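Local coordinates for Slr0280 protein (Synechocystis sp., PDB 5H3K) that is of unknown function but carries a phosphodiester glycosidase (NAGPA) family domain, which suggests a role in cleaving sugar phosphodiesters, at residues N347-G352 with P417-S422; A400-L403 with V408-G411; P421-L426 with I464-Q469; V432-V435 with T441-Y444. All coordinates share one frame; numbering follows the deposited sequence.

Contact 1. Residues N347-G352 with P417-S422; sequences NQLPLG and PAWGPS
Two first torsions bring Leu349 and Trp419 together. The indole CG of Trp419 stands opposite the backbone N (chi1 -178°), which carries the six-membered ring away from its own chain, while CG of Leu349 lies opposite the carbonyl carbon (chi1 -58°) and holds the isobutyl fork toward that ring. The result is apolar packing between the end of a small two-stranded antiparallel element, strand 343-344 with strand 349-350, and the loop that follows strand 411-415. Both methyls of Leu349 touch the far corner of the indole: CD2 lies 3.8 Å from Trp419 CH2, and CD1 is at the same distance from that carbon. The two side chains cross at about a right angle, and the leucine carbons approach the ring obliquely. Next along the chain, Pro350 CD comes within 4.2 Å of Trp419 CZ3, a looser touch. No hydrogen bond spans the two segments, whose nearest CA atoms, those of Leu349 and Trp419, are 9.5 Å apart, so side chains alone bridge the gap. An alanine in place of Leu349 has neither methyl, and the CH2 corner of the indole would probably be left with a gap beside it. Around this pair, Tyr415 meets the Trp419 ring edge-to-face, and Leu426 packs on Leu349. The backbone before the leucine is shaped by a G1 beta bulge, in which Gln348 and Leu349 both face Asn344, and by an Asx turn: Leu349 N donates to Asn347 OD1 at 3.2 Å, approaching from above the carbonyl plane of that amide.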
loop_
_atom_site.group_PDB
_atom_site.type_symbol
_atom_site.label_atom_id
_atom_site.label_comp_id
_atom_site.label_asym_id
_atom_site.label_seq_id
_atom_site.Cartn_x
_atom_site.Cartn_y
_atom_site.Cartn_z
ATOM N N ASN A 347 9.077 6.108 16.807
ATOM C CA ASN A 347 7.927 6.286 17.709
ATOM C C ASN A 347 6.570 6.088 17.035
ATOM O O ASN A 347 5.514 6.307 17.656
ATOM C CB ASN A 347 7.983 7.647 18.421
ATOM C CG ASN A 347 8.017 8.814 17.458
ATOM O OD1 ASN A 347 7.655 8.678 16.284
ATOM N ND2 ASN A 347 8.442 9.978 17.949
ATOM N N GLN A 348 6.614 5.674 15.767
ATOM C CA GLN A 348 5.428 5.416 14.942
ATOM C C GLN A 348 4.485 6.613 14.803
ATOM O O GLN A 348 3.262 6.442 14.740
ATOM C CB GLN A 348 4.622 4.216 15.441
ATOM C CG GLN A 348 5.382 2.935 15.688
ATOM C CD GLN A 348 5.044 2.395 17.067
ATOM O OE1 GLN A 348 3.926 1.909 17.315
ATOM N NE2 GLN A 348 5.980 2.548 17.994
ATOM N N LEU A 349 5.046 7.813 14.723
ATOM C CA LEU A 349 4.241 9.017 14.518
ATOM C C LEU A 349 4.293 9.529 13.074
ATOM O O LEU A 349 5.339 9.494 12.427
ATOM C CB LEU A 349 4.704 10.130 15.451
ATOM C CG LEU A 349 4.653 9.755 16.930
ATOM C CD1 LEU A 349 5.069 10.971 17.764
ATOM C CD2 LEU A 349 3.262 9.266 17.309
ATOM N N PRO A 350 3.168 10.065 12.583
ATOM C CA PRO A 350 3.105 10.638 11.234
ATOM C C PRO A 350 3.873 11.960 11.114
ATOM O O PRO A 350 3.921 12.767 12.051
ATOM C CB PRO A 350 1.601 10.868 11.026
ATOM C CG PRO A 350 1.057 11.070 12.424
ATOM C CD PRO A 350 1.884 10.182 13.310
ATOM N N LEU A 351 4.485 12.161 9.950
ATOM C CA LEU A 351 5.202 13.393 9.620
ATOM C C LEU A 351 4.649 13.943 8.302
ATOM O O LEU A 351 5.188 13.657 7.228
ATOM C CB LEU A 351 6.692 13.087 9.462
ATOM C CG LEU A 351 7.363 12.511 10.719
ATOM C CD1 LEU A 351 8.775 12.052 10.412
ATOM C CD2 LEU A 351 7.369 13.577 11.822
ATOM N N GLY A 352 3.561 14.706 8.363
ATOM C CA GLY A 352 2.981 15.286 7.158
ATOM C C GLY A 352 1.471 15.140 7.127
ATOM O O GLY A 352 0.895 14.391 7.920
ATOM N N PRO A 417 -8.502 15.128 19.520
ATOM C CA PRO A 417 -8.760 13.697 19.702
ATOM C C PRO A 417 -8.364 12.817 18.513
ATOM O O PRO A 417 -8.179 11.621 18.715
ATOM C CB PRO A 417 -10.274 13.648 19.912
ATOM C CG PRO A 417 -10.571 14.932 20.614
ATOM C CD PRO A 417 -9.646 15.944 19.972
ATOM N N ALA A 418 -8.244 13.381 17.310
ATOM C CA ALA A 418 -7.719 12.607 16.174
ATOM C C ALA A 418 -6.326 12.011 16.429
ATOM O O ALA A 418 -5.974 10.964 15.872
ATOM C CB ALA A 418 -7.723 13.444 14.893
ATOM N N TRP A 419 -5.524 12.671 17.263
ATOM C CA TRP A 419 -4.205 12.166 17.628
ATOM C C TRP A 419 -4.318 10.870 18.417
ATOM O O TRP A 419 -3.522 9.950 18.244
ATOM C CB TRP A 419 -3.466 13.217 18.462
ATOM C CG TRP A 419 -2.056 12.874 18.887
ATOM C CD1 TRP A 419 -1.631 12.547 20.146
ATOM C CD2 TRP A 419 -0.889 12.870 18.057
ATOM N NE1 TRP A 419 -0.272 12.332 20.146
ATOM C CE2 TRP A 419 0.205 12.533 18.882
ATOM C CE3 TRP A 419 -0.666 13.120 16.698
ATOM C CZ2 TRP A 419 1.513 12.435 18.381
ATOM C CZ3 TRP A 419 0.633 13.019 16.208
ATOM C CH2 TRP A 419 1.701 12.682 17.045
ATOM N N GLY A 420 -5.319 10.810 19.289
ATOM C CA GLY A 420 -5.489 9.695 20.199
ATOM C C GLY A 420 -6.058 10.187 21.520
ATOM O O GLY A 420 -6.415 11.363 21.653
ATOM N N PRO A 421 -6.178 9.279 22.494
ATOM C CA PRO A 421 -6.666 9.609 23.838
ATOM C C PRO A 421 -5.652 10.384 24.676
ATOM O O PRO A 421 -6.061 11.058 25.621
ATOM C CB PRO A 421 -6.911 8.225 24.465
ATOM C CG PRO A 421 -7.167 7.324 23.293
ATOM C CD PRO A 421 -6.202 7.827 22.241
ATOM N N SER A 422 -4.367 10.310 24.344
ATOM C CA SER A 422 -3.363 10.990 25.164
ATOM C C SER A 422 -2.223 11.623 24.372
ATOM O O SER A 422 -2.028 11.330 23.191
ATOM C CB SER A 422 -2.796 10.035 26.225
ATOM O OG SER A 422 -1.751 9.243 25.691
#

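Contact 2. Residues A400-L403 with V408-G411; sequences ANYL and VQRG
Gly411 CA lies at the edge of the Tyr402 ring, near its plane, while CB of the preceding Asn401 sits on one face, 3.9 Å above the plane and displaced toward the rim. Gln409 approaches obliquely, its amide plane turned 40° from the ring. The aliphatic root of the glutamine does the touching: Gln409 CB is 3.2 Å from Tyr402 OH. The chain then bends at chi2 (-66°) and leads the amide away, toward a weak hydrogen bond between Gln409 NE2 and Tyr407 OH. No direct hydrogen bond joins the segments. A water bridges them instead, lying 3.0 Å from Tyr402 OH and donating to Arg410 O at the same length. Arg410 O itself lies obliquely to the ring, 4.1 Å from Tyr402 CE2. Gly411 suits this place, because a CB would point toward the ring and come tight against CE2; its backbone angles by themselves call for glycine. Replacing Tyr402 by a leucine would probably leave the bridging water without its hydroxyl partner and open a gap beside Gln409 CB. The Arg410 side chain starts away from the tyrosine and touches Gln469. The arrangement is a surface connection between neighbouring parallel strands: 397-403 and 411-415 pair in the same sheet, and the tyrosine near the end of the first packs against the connecting loop that leads into the second.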
loop_
_atom_site.group_PDB
_atom_site.type_symbol
_atom_site.label_atom_id
_atom_site.label_comp_id
_atom_site.label_asym_id
_atom_site.label_seq_id
_atom_site.Cartn_x
_atom_site.Cartn_y
_atom_site.Cartn_z
ATOM N N ALA A 400 -0.952 28.784 15.482
ATOM C CA ALA A 400 -0.395 27.458 15.696
ATOM C C ALA A 400 0.040 26.898 14.341
ATOM O O ALA A 400 -0.724 26.930 13.376
ATOM C CB ALA A 400 -1.429 26.560 16.340
ATOM N N ASN A 401 1.267 26.397 14.265
ATOM C CA ASN A 401 1.807 25.941 12.989
ATOM C C ASN A 401 1.980 24.429 12.866
ATOM O O ASN A 401 2.456 23.939 11.835
ATOM C CB ASN A 401 3.147 26.630 12.706
ATOM C CG ASN A 401 2.991 28.111 12.417
ATOM O OD1 ASN A 401 3.652 28.947 13.039
ATOM N ND2 ASN A 401 2.106 28.445 11.480
ATOM N N TYR A 402 1.617 23.698 13.917
ATOM C CA TYR A 402 1.716 22.244 13.912
ATOM C C TYR A 402 0.436 21.658 14.483
ATOM O O TYR A 402 -0.057 22.110 15.520
ATOM C CB TYR A 402 2.939 21.789 14.719
ATOM C CG TYR A 402 4.190 22.493 14.258
ATOM C CD1 TYR A 402 4.890 22.041 13.142
ATOM C CD2 TYR A 402 4.639 23.641 14.898
ATOM C CE1 TYR A 402 6.019 22.702 12.696
ATOM C CE2 TYR A 402 5.771 24.313 14.459
ATOM C CZ TYR A 402 6.452 23.839 13.359
ATOM O OH TYR A 402 7.577 24.512 12.925
ATOM N N LEU A 403 -0.112 20.661 13.802
ATOM C CA LEU A 403 -1.358 20.049 14.241
ATOM C C LEU A 403 -1.191 18.547 14.177
ATOM O O LEU A 403 -0.822 18.019 13.124
ATOM C CB LEU A 403 -2.494 20.480 13.305
ATOM C CG LEU A 403 -3.854 19.785 13.468
ATOM C CD1 LEU A 403 -4.417 20.072 14.858
ATOM C CD2 LEU A 403 -4.832 20.253 12.367
ATOM N N VAL A 408 8.759 17.985 15.362
ATOM C CA VAL A 408 9.056 18.868 16.491
ATOM C C VAL A 408 9.928 20.067 16.128
ATOM O O VAL A 408 11.095 19.920 15.737
ATOM C CB VAL A 408 9.729 18.091 17.633
ATOM C CG1 VAL A 408 9.961 19.003 18.819
ATOM C CG2 VAL A 408 8.884 16.914 18.045
ATOM N N GLN A 409 9.348 21.256 16.266
ATOM C CA GLN A 409 10.073 22.513 16.118
ATOM C C GLN A 409 9.572 23.505 17.167
ATOM O O GLN A 409 8.485 23.341 17.719
ATOM C CB GLN A 409 9.876 23.107 14.722
ATOM C CG GLN A 409 10.462 22.290 13.571
ATOM C CD GLN A 409 11.985 22.210 13.599
ATOM O OE1 GLN A 409 12.656 23.094 14.128
ATOM N NE2 GLN A 409 12.533 21.139 13.026
ATOM N N ARG A 410 10.368 24.522 17.461
ATOM C CA ARG A 410 9.882 25.587 18.324
ATOM C C ARG A 410 8.660 26.224 17.673
ATOM O O ARG A 410 8.634 26.450 16.456
ATOM C CB ARG A 410 10.974 26.629 18.555
ATOM C CG ARG A 410 12.105 26.106 19.437
ATOM C CD ARG A 410 13.282 27.080 19.499
ATOM N NE ARG A 410 13.036 28.201 20.403
ATOM C CZ ARG A 410 12.561 29.383 20.021
ATOM N NH1 ARG A 410 12.271 29.607 18.743
ATOM N NH2 ARG A 410 12.380 30.342 20.922
ATOM N N GLY A 411 7.633 26.487 18.475
ATOM C CA GLY A 411 6.402 27.064 17.962
ATOM C C GLY A 411 5.203 26.567 18.753
ATOM O O GLY A 411 5.361 25.937 19.800
HETATM O O HOH W 1 7.348 27.299 13.899
#

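Contact 3. Residues P421-L426 with I464-Q469; sequences PSYIPL and IDRGNQ
Tyr423 opens the contact from strand 422-423. Its CG lies opposite the backbone N (chi1 171°), and the ring reaches toward strand 460-466. On the way it meets Ile464, whose CD1 comes obliquely to within 3.5 Å of Tyr423 CE2. At the end of the ring the phenol meets the guanidinium of Arg466 from the opposite direction, the two planes 49° apart: Arg466 NH2 donates to Tyr423 OH over 2.8 Å in a somewhat bent bond, the oxygen 20° out of the guanidinium plane. The chain then turns through Ile424 and Pro425 back to the same oxygen, and Leu426 N donates to Tyr423 OH at 3.3 Å. Leu426 also lays its side chain across the arginine, CD1 standing 3.8 Å from Arg466 NH2. On the other strand, Arg466 is extended from CG to NE, and Ile464 CG2 lies 3.7 Å above its guanidinium plane, displaced toward the rim, so an apolar methyl flanks the charged group. Glu430 completes the polar cluster: its OE1 forms a salt bridge with Arg466 NE, and its OE2 is hydrogen-bonded to Tyr423 OH. This carboxylate probably helps balance the charge of the buried arginine. Beyond the contact, Gln469 N donates almost straight to Asp465 OD1, on the carboxylate's syn lone pair, closing the turn after the strand. Tyr415, from strand 411-415, stacks on Tyr423 and hydrogen-bonds Arg466 NH2, while Ile464 packs on Val432. The contact thus ties short strand 422-423 and its following loop to strand 460-466, which lies between strands 411-415 and 430-436 in the large mixed sheet.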
loop_
_atom_site.group_PDB
_atom_site.type_symbol
_atom_site.label_atom_id
_atom_site.label_comp_id
_atom_site.label_asym_id
_atom_site.label_seq_id
_atom_site.Cartn_x
_atom_site.Cartn_y
_atom_site.Cartn_z
ATOM N N PRO A 421 -6.178 9.279 22.494
ATOM C CA PRO A 421 -6.666 9.609 23.838
ATOM C C PRO A 421 -5.652 10.384 24.676
ATOM O O PRO A 421 -6.061 11.058 25.621
ATOM C CB PRO A 421 -6.911 8.225 24.465
ATOM C CG PRO A 421 -7.167 7.324 23.293
ATOM C CD PRO A 421 -6.202 7.827 22.241
ATOM N N SER A 422 -4.367 10.310 24.344
ATOM C CA SER A 422 -3.363 10.990 25.164
ATOM C C SER A 422 -2.223 11.623 24.372
ATOM O O SER A 422 -2.028 11.330 23.191
ATOM C CB SER A 422 -2.796 10.035 26.225
ATOM O OG SER A 422 -1.751 9.243 25.691
ATOM N N TYR A 423 -1.480 12.500 25.036
ATOM C CA TYR A 423 -0.277 13.086 24.467
ATOM C C TYR A 423 0.913 12.870 25.398
ATOM O O TYR A 423 0.805 13.057 26.610
ATOM C CB TYR A 423 -0.478 14.582 24.196
ATOM C CG TYR A 423 0.803 15.285 23.816
ATOM C CD1 TYR A 423 1.374 15.106 22.561
ATOM C CD2 TYR A 423 1.451 16.128 24.712
ATOM C CE1 TYR A 423 2.559 15.739 22.213
ATOM C CE2 TYR A 423 2.632 16.770 24.371
ATOM C CZ TYR A 423 3.182 16.577 23.119
ATOM O OH TYR A 423 4.361 17.211 22.782
ATOM N N ILE A 424 2.039 12.448 24.831
ATOM C CA ILE A 424 3.288 12.323 25.576
ATOM C C ILE A 424 4.260 13.333 24.995
ATOM O O ILE A 424 4.436 13.373 23.774
ATOM C CB ILE A 424 3.888 10.908 25.416
ATOM C CG1 ILE A 424 2.930 9.855 25.961
ATOM C CG2 ILE A 424 5.243 10.819 26.095
ATOM C CD1 ILE A 424 3.360 8.428 25.677
ATOM N N PRO A 425 4.898 14.159 25.854
ATOM C CA PRO A 425 5.717 15.252 25.308
ATOM C C PRO A 425 6.831 14.748 24.399
ATOM O O PRO A 425 7.457 13.733 24.703
ATOM C CB PRO A 425 6.288 15.951 26.557
ATOM C CG PRO A 425 6.012 15.037 27.706
ATOM C CD PRO A 425 4.838 14.187 27.329
ATOM N N LEU A 426 7.055 15.445 23.289
ATOM C CA LEU A 426 8.036 15.016 22.300
ATOM C C LEU A 426 9.327 15.804 22.425
ATOM O O LEU A 426 10.319 15.487 21.774
ATOM C CB LEU A 426 7.469 15.165 20.889
ATOM C CG LEU A 426 6.279 14.298 20.490
ATOM C CD1 LEU A 426 5.731 14.736 19.134
ATOM C CD2 LEU A 426 6.685 12.831 20.453
ATOM N N ILE A 464 0.140 22.976 22.789
ATOM C CA ILE A 464 1.500 22.692 23.241
ATOM C C ILE A 464 2.418 23.840 22.831
ATOM O O ILE A 464 2.502 24.197 21.649
ATOM C CB ILE A 464 2.042 21.370 22.644
ATOM C CG1 ILE A 464 1.236 20.169 23.156
ATOM C CG2 ILE A 464 3.515 21.193 22.978
ATOM C CD1 ILE A 464 1.260 20.002 24.656
ATOM N N ASP A 465 3.087 24.442 23.807
ATOM C CA ASP A 465 4.011 25.531 23.505
ATOM C C ASP A 465 5.428 24.990 23.602
ATOM O O ASP A 465 5.855 24.539 24.667
ATOM C CB ASP A 465 3.798 26.688 24.487
ATOM C CG ASP A 465 4.695 27.882 24.206
ATOM O OD1 ASP A 465 5.448 27.861 23.201
ATOM O OD2 ASP A 465 4.624 28.860 24.991
ATOM N N ARG A 466 6.140 25.015 22.482
ATOM C CA ARG A 466 7.540 24.611 22.453
ATOM C C ARG A 466 8.406 25.847 22.224
ATOM O O ARG A 466 8.295 26.517 21.190
ATOM C CB ARG A 466 7.772 23.552 21.364
ATOM C CG ARG A 466 6.870 22.331 21.518
ATOM C CD ARG A 466 7.180 21.265 20.483
ATOM N NE ARG A 466 6.484 20.020 20.771
ATOM C CZ ARG A 466 5.652 19.414 19.930
ATOM N NH1 ARG A 466 5.406 19.949 18.748
ATOM N NH2 ARG A 466 5.063 18.274 20.278
ATOM N N GLY A 467 9.233 26.175 23.215
ATOM C CA GLY A 467 10.102 27.340 23.125
ATOM C C GLY A 467 9.500 28.652 23.615
ATOM O O GLY A 467 9.906 29.731 23.162
ATOM N N ASN A 468 8.535 28.564 24.531
ATOM C CA ASN A 468 7.911 29.748 25.130
ATOM C C ASN A 468 7.402 30.776 24.127
ATOM O O ASN A 468 7.761 31.954 24.192
ATOM C CB ASN A 468 8.878 30.424 26.109
ATOM C CG ASN A 468 9.176 29.559 27.311
ATOM O OD1 ASN A 468 8.294 29.287 28.124
ATOM N ND2 ASN A 468 10.424 29.121 27.436
ATOM N N GLN A 469 6.560 30.330 23.202
ATOM C CA GLN A 469 6.060 31.209 22.158
ATOM C C GLN A 469 4.782 31.921 22.580
ATOM O O GLN A 469 4.306 32.823 21.884
ATOM C CB GLN A 469 5.825 30.414 20.875
ATOM C CG GLN A 469 7.052 29.659 20.410
ATOM C CD GLN A 469 8.191 30.589 20.048
ATOM O OE1 GLN A 469 8.101 31.344 19.082
ATOM N NE2 GLN A 469 9.265 30.545 20.827
#

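Contact 4. Residues V432-V435 with T441-Y444; sequences VYVV and TAQY
A beta hairpin formed by strands 430-436 and 439-446 contains this contact. The axes of 432-435 and 441-444 approach to 4.6 Å, at 167° between their N-to-C directions. Val432 with Tyr444 and Val434 with Ala442 are hydrogen-bonded pairs, and Tyr433 with Gln443 between them is a non-hydrogen-bonded pair. Val432 N donates to Tyr444 O at 2.8 Å, almost straight (179°), and Tyr444 N returns the bond to Val432 O. Toward the turn the register breaks: Val434 N still donates to Ala442 O, but Thr441 N takes the place of Ala442 N at Val434 O, so Thr441 and Ala442 together face Val434, which fits a classic beta bulge. On one face Tyr433 and Gln443 lie side by side. Gln443 CG sits 4.3 Å from the centre of the Tyr433 ring as an off-centre CH-pi contact; its NE2 is hydrogen-bonded to Gln431 OE1. On the other face the contacts are apolar: Val432 CG1 lies 3.8 Å from Tyr444 CB at the edge of that ring, and Val434 CG2 meets Ala442 CB at 4.1 Å. Val434 CG1 and Thr441 CG2 are tightly packed at 3.5 Å. The arrangement is an antiparallel hairpin, regular from Val432-Tyr444 to Tyr433-Gln443 and bulged at Thr441-Ala442.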
loop_
_atom_site.group_PDB
_atom_site.type_symbol
_atom_site.label_atom_id
_atom_site.label_comp_id
_atom_site.label_asym_id
_atom_site.label_seq_id
_atom_site.Cartn_x
_atom_site.Cartn_y
_atom_site.Cartn_z
ATOM N N VAL A 432 1.777 22.913 28.440
ATOM C CA VAL A 432 0.502 22.464 27.884
ATOM C C VAL A 432 -0.668 23.264 28.444
ATOM O O VAL A 432 -0.720 23.550 29.647
ATOM C CB VAL A 432 0.265 20.939 28.077
ATOM C CG1 VAL A 432 0.295 20.557 29.549
ATOM C CG2 VAL A 432 -1.073 20.499 27.426
ATOM N N TYR A 433 -1.600 23.626 27.560
ATOM C CA TYR A 433 -2.855 24.248 27.961
ATOM C C TYR A 433 -3.974 23.305 27.577
ATOM O O TYR A 433 -4.104 22.931 26.400
ATOM C CB TYR A 433 -3.034 25.598 27.263
ATOM C CG TYR A 433 -1.900 26.560 27.541
ATOM C CD1 TYR A 433 -2.021 27.551 28.509
ATOM C CD2 TYR A 433 -0.695 26.469 26.849
ATOM C CE1 TYR A 433 -0.972 28.433 28.770
ATOM C CE2 TYR A 433 0.360 27.342 27.105
ATOM C CZ TYR A 433 0.214 28.320 28.064
ATOM O OH TYR A 433 1.259 29.183 28.301
ATOM N N VAL A 434 -4.765 22.902 28.569
ATOM C CA VAL A 434 -5.873 21.987 28.338
ATOM C C VAL A 434 -7.117 22.786 27.960
ATOM O O VAL A 434 -7.497 23.728 28.664
ATOM C CB VAL A 434 -6.162 21.122 29.581
ATOM C CG1 VAL A 434 -7.263 20.125 29.280
ATOM C CG2 VAL A 434 -4.903 20.402 30.029
ATOM N N VAL A 435 -7.738 22.424 26.839
ATOM C CA VAL A 435 -8.955 23.091 26.377
ATOM C C VAL A 435 -10.112 22.093 26.385
ATOM O O VAL A 435 -9.993 20.981 25.861
ATOM C CB VAL A 435 -8.769 23.704 24.968
ATOM C CG1 VAL A 435 -10.026 24.453 24.547
ATOM C CG2 VAL A 435 -7.559 24.638 24.946
ATOM N N THR A 441 -8.883 25.117 30.683
ATOM C CA THR A 441 -9.240 24.582 31.985
ATOM C C THR A 441 -8.020 24.320 32.872
ATOM O O THR A 441 -8.148 24.225 34.093
ATOM C CB THR A 441 -10.066 23.306 31.839
ATOM O OG1 THR A 441 -10.522 22.892 33.130
ATOM C CG2 THR A 441 -9.218 22.221 31.236
ATOM N N ALA A 442 -6.839 24.210 32.267
ATOM C CA ALA A 442 -5.614 23.951 33.022
ATOM C C ALA A 442 -4.368 24.319 32.225
ATOM O O ALA A 442 -4.420 24.408 30.999
ATOM C CB ALA A 442 -5.564 22.483 33.464
ATOM N N GLN A 443 -3.266 24.565 32.928
ATOM C CA GLN A 443 -1.951 24.744 32.310
ATOM C C GLN A 443 -0.939 23.976 33.152
ATOM O O GLN A 443 -0.986 24.049 34.385
ATOM C CB GLN A 443 -1.551 26.224 32.241
ATOM C CG GLN A 443 -0.075 26.462 31.877
ATOM C CD GLN A 443 0.312 27.938 31.854
ATOM O OE1 GLN A 443 -0.502 28.811 32.155
ATOM N NE2 GLN A 443 1.569 28.220 31.499
ATOM N N TYR A 444 -0.053 23.225 32.496
ATOM C CA TYR A 444 0.991 22.467 33.190
ATOM C C TYR A 444 2.297 22.509 32.417
ATOM O O TYR A 444 2.293 22.571 31.185
ATOM C CB TYR A 444 0.623 20.989 33.322
ATOM C CG TYR A 444 -0.712 20.686 33.929
ATOM C CD1 TYR A 444 -0.928 20.830 35.293
ATOM C CD2 TYR A 444 -1.748 20.204 33.147
ATOM C CE1 TYR A 444 -2.159 20.531 35.856
ATOM C CE2 TYR A 444 -2.981 19.899 33.699
ATOM C CZ TYR A 444 -3.183 20.065 35.053
ATOM O OH TYR A 444 -4.415 19.757 35.592
#

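Contacts 1 and 3 are buried, contact 2 lies at the surface, and contact 4 is partly buried. Contacts 2, 3 and 4 all reach the large mixed sheet, where strands 460-466 and 430-436 are neighbours: contact 4 is backbone pairing between neighbouring strands, with a bulge near the turn, contact 3 a charged and aromatic cluster holding a loop to it, and contact 2 a water-bridged loop connection at its surface. Contact 1 is purely apolar across its segments. It shares Pro421 and Ser422 with contact 3 and touches it through Leu349 CD1 and Leu426 CD2, 3.6 Å apart. Ile464 CD1 and Val432 CG2 join contacts 3 and 4, while Gly411 N and Arg466 O probably hydrogen-bond contacts 2 and 3.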